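Local coordinates for protein glutaredoxin (Populus tremula x Populus tremuloides, PDB 2E7P) that binds a glutathione-ligated [2Fe-2S] cluster in its holo form and probably reduces low-molecular-weight and protein disulfides with glutathione, at residues L10-E15 with L55-Q60; R35-L40 with V49-E54. All blocks are in the same frame, centred on the assembly; numbering follows the deposited sequence.

Contact 1 (L10-E15 with L55-Q60); sequences LKKAKE and LSDGSQ
Lys12 reaches Asp57 with its CG turned away from the backbone N (chi1 -177°) and the chain beyond extended, while CG of Asp57 sits between its own backbone N and carbonyl carbon (chi1 60°); the two side chains approach from opposite directions. The result is a salt bridge with a hydrogen bond from Lys12 NZ to Asp57 OD2, 2.8 Å long. The ammonium comes in from above the carboxylate, 41° out of its plane. The lysine chain runs alongside the same oxygen, Lys12 CD lying 3.1 Å from Asp57 OD2. A water ties the same groups together a second time: it accepts from Lys12 NZ at 2.9 Å and donates to Asp57 OD1 at 2.9 Å, so each carboxylate oxygen has a link to the ammonium, one direct and one through the water. With an alanine here instead of Asp57, the ammonium of Lys12 is likely to lose its charged partner and the bridging water its acceptor. Asp57 stands at the N-cap position of helix 58-69 but makes no capping bond; it is the third residue of a type I turn, Leu55 to Gly58, closed by the Gly58 N to Leu55 O hydrogen bond. This surface bridge thereby joins helix 3-18 to the start of helix 58-69, and the same two helices also meet where Lys12 touches Leu61 and Leu10 packs on Trp68.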
loop_
_atom_site.group_PDB
_atom_site.type_symbol
_atom_site.label_atom_id
_atom_site.label_comp_id
_atom_site.label_asym_id
_atom_site.label_seq_id
_atom_site.Cartn_x
_atom_site.Cartn_y
_atom_site.Cartn_z
ATOM N N LEU C 10 23.349 -7.302 0.814
ATOM C CA LEU C 10 23.478 -6.877 -0.557
ATOM C C LEU C 10 23.605 -8.097 -1.470
ATOM O O LEU C 10 22.976 -8.159 -2.541
ATOM C CB LEU C 10 24.687 -5.961 -0.725
ATOM C CG LEU C 10 24.947 -5.505 -2.169
ATOM C CD1 LEU C 10 23.748 -4.716 -2.739
ATOM C CD2 LEU C 10 26.210 -4.680 -2.211
ATOM N N LYS C 11 24.417 -9.060 -1.031
ATOM C CA LYS C 11 24.610 -10.323 -1.736
ATOM C C LYS C 11 23.273 -11.028 -1.929
ATOM O O LYS C 11 22.950 -11.433 -3.041
ATOM C CB LYS C 11 25.576 -11.240 -0.961
ATOM C CG LYS C 11 25.950 -12.505 -1.725
ATOM C CD LYS C 11 27.088 -13.249 -1.065
ATOM C CE LYS C 11 27.992 -13.863 -2.133
ATOM N NZ LYS C 11 27.498 -15.202 -2.563
ATOM N N LYS C 12 22.517 -11.148 -0.832
ATOM C CA LYS C 12 21.220 -11.814 -0.824
ATOM C C LYS C 12 20.196 -11.084 -1.732
ATOM O O LYS C 12 19.520 -11.731 -2.545
ATOM C CB LYS C 12 20.713 -11.964 0.611
ATOM C CG LYS C 12 19.422 -12.707 0.727
ATOM C CD LYS C 12 18.945 -12.685 2.150
ATOM C CE LYS C 12 17.965 -13.789 2.433
ATOM N NZ LYS C 12 18.009 -14.131 3.882
ATOM N N ALA C 13 20.129 -9.753 -1.643
ATOM C CA ALA C 13 19.248 -8.969 -2.544
ATOM C C ALA C 13 19.562 -9.185 -4.029
ATOM O O ALA C 13 18.665 -9.401 -4.852
ATOM C CB ALA C 13 19.282 -7.457 -2.189
ATOM N N LYS C 14 20.838 -9.117 -4.387
ATOM C CA LYS C 14 21.231 -9.328 -5.780
ATOM C C LYS C 14 20.832 -10.708 -6.324
ATOM O O LYS C 14 20.422 -10.831 -7.476
ATOM C CB LYS C 14 22.719 -9.060 -5.975
ATOM C CG LYS C 14 23.071 -7.568 -5.951
ATOM C CD LYS C 14 24.477 -7.312 -6.478
ATOM C CE LYS C 14 25.021 -5.969 -5.999
ATOM N NZ LYS C 14 26.107 -5.519 -6.917
ATOM N N GLU C 15 20.949 -11.727 -5.473
ATOM C CA GLU C 15 20.585 -13.083 -5.829
ATOM C C GLU C 15 19.085 -13.171 -6.069
ATOM O O GLU C 15 18.643 -13.677 -7.101
ATOM C CB GLU C 15 20.946 -14.043 -4.704
ATOM C CG GLU C 15 22.435 -14.367 -4.579
ATOM C CD GLU C 15 22.694 -15.396 -3.486
ATOM O OE1 GLU C 15 22.272 -16.575 -3.688
ATOM O OE2 GLU C 15 23.303 -15.028 -2.436
ATOM N N LEU C 55 9.798 -11.180 5.738
ATOM C CA LEU C 55 11.135 -11.695 5.938
ATOM C C LEU C 55 11.740 -11.044 7.184
ATOM O O LEU C 55 11.567 -9.851 7.371
ATOM C CB LEU C 55 11.987 -11.397 4.710
ATOM C CG LEU C 55 11.509 -12.018 3.384
ATOM C CD1 LEU C 55 12.406 -11.522 2.287
ATOM C CD2 LEU C 55 11.506 -13.556 3.413
ATOM N N SER C 56 12.450 -11.808 8.019
ATOM C CA SER C 56 13.108 -11.220 9.192
ATOM C C SER C 56 14.197 -10.219 8.810
ATOM O O SER C 56 14.394 -9.229 9.503
ATOM C CB SER C 56 13.689 -12.298 10.139
ATOM O OG SER C 56 14.508 -13.216 9.424
ATOM N N ASP C 57 14.890 -10.464 7.705
ATOM C CA ASP C 57 15.891 -9.521 7.219
ATOM C C ASP C 57 15.326 -8.540 6.148
ATOM O O ASP C 57 16.078 -7.953 5.367
ATOM C CB ASP C 57 17.071 -10.308 6.656
ATOM C CG ASP C 57 16.660 -11.189 5.519
ATOM O OD1 ASP C 57 15.457 -11.555 5.475
ATOM O OD2 ASP C 57 17.523 -11.496 4.674
ATOM N N GLY C 58 14.001 -8.367 6.132
ATOM C CA GLY C 58 13.340 -7.516 5.123
ATOM C C GLY C 58 13.897 -6.113 5.093
ATOM O O GLY C 58 14.191 -5.569 4.043
ATOM N N SER C 59 14.063 -5.552 6.280
ATOM C CA SER C 59 14.599 -4.216 6.493
ATOM C C SER C 59 15.965 -4.081 5.819
ATOM O O SER C 59 16.220 -3.146 5.067
ATOM C CB SER C 59 14.768 -4.029 8.007
ATOM O OG SER C 59 14.265 -2.783 8.407
ATOM N N GLN C 60 16.847 -5.035 6.102
ATOM C CA GLN C 60 18.221 -4.999 5.591
ATOM C C GLN C 60 18.267 -5.192 4.075
ATOM O O GLN C 60 19.087 -4.573 3.390
ATOM C CB GLN C 60 19.081 -6.067 6.290
ATOM C CG GLN C 60 19.194 -5.893 7.804
ATOM C CD GLN C 60 18.107 -6.637 8.583
ATOM O OE1 GLN C 60 16.900 -6.417 8.392
ATOM N NE2 GLN C 60 18.541 -7.522 9.482
HETATM O O HOH W 1 15.119 -13.917 3.849
#

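Contact 2 (R35-L40 with V49-E54); sequences RVKQLL and VVELDE
Lys37 reaches from helix 31-42 to Glu51 and Val49 on strand 48-51, within the beta-alpha-beta unit of the thioredoxin fold, where the helix links two adjacent parallel strands, 22-26 and 48-51. The backbones stay well apart, Lys37 CA and Val49 CA being 8.8 Å from each other, and the long lysine side chain spans the gap.

The ionic part is a salt bridge in which Lys37 NZ donates to Glu51 OE2 over 2.8 Å. The nitrogen arrives on the syn side of that oxygen, 16° out of the carboxylate plane. The lysine chain is extended beyond CG, whereas the glutamate chain bends at chi2 (-79°) and thereby brings its carboxylate round to the ammonium. Glu51 has its strongest polar partner in Ser26 of strand 22-26, whose OG is hydrogen-bonded to Glu51 OE1; the same OG makes a weak hydrogen bond with Lys37 NZ. Each glutamate oxygen thus has a partner of its own, which should limit rotation of the carboxylate.

The apolar part is small. Lys37 and Val49 side chains cross at about a right angle, and the last methylene of the lysine rests against the valine's branches, with Lys37 CE 3.9 Å from Val49 CG1 and 4.1 Å from Val49 CG2.

Within the helix, a separate polar pair lies beside two other subunits: Gln38 packs on Tyr29 of the second subunit and Arg35 on Tyr32 of the third. Here Arg35 NH1 donates to Gln38 OE1 from above the amide plane, while Leu39 CD1 lies over the centre of one guanidinium face of Arg35, 3.9 Å above it.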
loop_
_atom_site.group_PDB
_atom_site.type_symbol
_atom_site.label_atom_id
_atom_site.label_comp_id
_atom_site.label_asym_id
_atom_site.label_seq_id
_atom_site.Cartn_x
_atom_site.Cartn_y
_atom_site.Cartn_z
ATOM N N ARG C 35 -0.937 -3.133 -7.788
ATOM C CA ARG C 35 -1.097 -2.589 -9.150
ATOM C C ARG C 35 -0.026 -3.176 -10.114
ATOM O O ARG C 35 -0.322 -3.581 -11.244
ATOM C CB ARG C 35 -1.034 -1.045 -9.100
ATOM C CG ARG C 35 -1.214 -0.295 -10.480
ATOM C CD ARG C 35 -2.555 -0.579 -11.165
ATOM N NE ARG C 35 -2.648 0.152 -12.428
ATOM C CZ ARG C 35 -3.163 -0.332 -13.561
ATOM N NH1 ARG C 35 -3.657 -1.567 -13.603
ATOM N NH2 ARG C 35 -3.169 0.429 -14.668
ATOM N N VAL C 36 1.214 -3.249 -9.660
ATOM C CA VAL C 36 2.231 -3.937 -10.455
ATOM C C VAL C 36 1.879 -5.400 -10.728
ATOM O O VAL C 36 1.989 -5.877 -11.854
ATOM C CB VAL C 36 3.611 -3.815 -9.791
ATOM C CG1 VAL C 36 4.608 -4.847 -10.368
ATOM C CG2 VAL C 36 4.113 -2.387 -9.990
ATOM N N LYS C 37 1.426 -6.103 -9.706
ATOM C CA LYS C 37 1.001 -7.491 -9.846
ATOM C C LYS C 37 -0.138 -7.614 -10.857
ATOM O O LYS C 37 -0.154 -8.552 -11.660
ATOM C CB LYS C 37 0.561 -8.017 -8.461
ATOM C CG LYS C 37 1.747 -8.288 -7.523
ATOM C CD LYS C 37 1.259 -8.364 -6.111
ATOM C CE LYS C 37 2.432 -8.329 -5.104
ATOM N NZ LYS C 37 1.941 -8.667 -3.754
ATOM N N GLN C 38 -1.107 -6.702 -10.761
ATOM C CA GLN C 38 -2.227 -6.625 -11.708
ATOM C C GLN C 38 -1.732 -6.478 -13.157
ATOM O O GLN C 38 -2.155 -7.200 -14.040
ATOM C CB GLN C 38 -3.142 -5.438 -11.361
ATOM C CG GLN C 38 -4.426 -5.379 -12.254
ATOM C CD GLN C 38 -5.351 -4.258 -11.850
ATOM O OE1 GLN C 38 -4.900 -3.173 -11.494
ATOM N NE2 GLN C 38 -6.663 -4.506 -11.924
ATOM N N LEU C 39 -0.831 -5.529 -13.379
ATOM C CA LEU C 39 -0.247 -5.298 -14.706
ATOM C C LEU C 39 0.555 -6.476 -15.214
ATOM O O LEU C 39 0.470 -6.811 -16.378
ATOM C CB LEU C 39 0.626 -4.022 -14.680
ATOM C CG LEU C 39 -0.278 -2.788 -14.562
ATOM C CD1 LEU C 39 0.498 -1.513 -14.173
ATOM C CD2 LEU C 39 -1.131 -2.639 -15.899
ATOM N N LEU C 40 1.322 -7.131 -14.353
ATOM C CA LEU C 40 2.009 -8.380 -14.781
ATOM C C LEU C 40 1.041 -9.516 -15.122
ATOM O O LEU C 40 1.162 -10.162 -16.162
ATOM C CB LEU C 40 3.073 -8.833 -13.763
ATOM C CG LEU C 40 4.216 -7.821 -13.617
ATOM C CD1 LEU C 40 5.049 -8.153 -12.354
ATOM C CD2 LEU C 40 5.101 -7.807 -14.888
ATOM N N VAL C 49 7.377 -12.926 -6.270
ATOM C CA VAL C 49 7.155 -11.821 -5.373
ATOM C C VAL C 49 7.983 -12.068 -4.113
ATOM O O VAL C 49 7.903 -13.140 -3.499
ATOM C CB VAL C 49 5.667 -11.659 -4.988
ATOM C CG1 VAL C 49 5.512 -10.470 -4.093
ATOM C CG2 VAL C 49 4.810 -11.464 -6.229
ATOM N N VAL C 50 8.781 -11.076 -3.738
ATOM C CA VAL C 50 9.501 -11.141 -2.473
ATOM C C VAL C 50 8.806 -10.176 -1.566
ATOM O O VAL C 50 8.979 -9.002 -1.710
ATOM C CB VAL C 50 10.976 -10.720 -2.663
ATOM C CG1 VAL C 50 11.746 -10.777 -1.320
ATOM C CG2 VAL C 50 11.637 -11.593 -3.757
ATOM N N GLU C 51 7.980 -10.656 -0.650
ATOM C CA GLU C 51 7.330 -9.744 0.273
ATOM C C GLU C 51 8.298 -9.407 1.393
ATOM O O GLU C 51 8.560 -10.226 2.263
ATOM C CB GLU C 51 6.036 -10.353 0.809
ATOM C CG GLU C 51 5.068 -10.798 -0.298
ATOM C CD GLU C 51 4.264 -9.641 -0.914
ATOM O OE1 GLU C 51 4.606 -8.459 -0.701
ATOM O OE2 GLU C 51 3.291 -9.914 -1.668
ATOM N N LEU C 52 8.831 -8.185 1.388
ATOM C CA LEU C 52 9.888 -7.858 2.338
ATOM C C LEU C 52 9.413 -7.866 3.797
ATOM O O LEU C 52 10.178 -8.215 4.684
ATOM C CB LEU C 52 10.563 -6.535 1.973
ATOM C CG LEU C 52 11.354 -6.467 0.648
ATOM C CD1 LEU C 52 11.608 -5.017 0.264
ATOM C CD2 LEU C 52 12.676 -7.257 0.668
ATOM N N ASP C 53 8.159 -7.497 4.041
ATOM C CA ASP C 53 7.603 -7.472 5.409
ATOM C C ASP C 53 7.348 -8.886 5.956
ATOM O O ASP C 53 6.947 -9.057 7.108
ATOM C CB ASP C 53 6.301 -6.622 5.471
ATOM C CG ASP C 53 5.231 -7.075 4.461
ATOM O OD1 ASP C 53 5.568 -7.580 3.365
ATOM O OD2 ASP C 53 4.027 -6.926 4.771
ATOM N N GLU C 54 7.554 -9.909 5.141
ATOM C CA GLU C 54 7.372 -11.256 5.671
ATOM C C GLU C 54 8.722 -11.925 5.923
ATOM O O GLU C 54 8.784 -13.086 6.265
ATOM C CB GLU C 54 6.481 -12.091 4.751
ATOM C CG GLU C 54 5.018 -11.660 4.792
ATOM C CD GLU C 54 4.130 -12.532 3.949
ATOM O OE1 GLU C 54 4.622 -13.127 2.963
ATOM O OE2 GLU C 54 2.929 -12.635 4.273
#

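Contacts 1 and 2 have centres 16 Å apart, yet they meet where strand 48-51 leads on towards helix 58-69: Leu55 CD1 packs on Val50 CG1 at 3.7 Å, and Leu52 CD2 lies 4.1 Å from Gly58 O. Each is built on one lysine-carboxylate bridge, but contact 1 is at the surface and contact 2 is partly buried. Contact 2 is nearer to the glutathione site: the side chain of Lys37 is about 6 Å from a bound glutathione, against about 14 Å for Asp57. Likewise the side chain of the glutathione-binding Lys27 is about 5 Å from that of Glu51 and about 11 Å from that of Asp57.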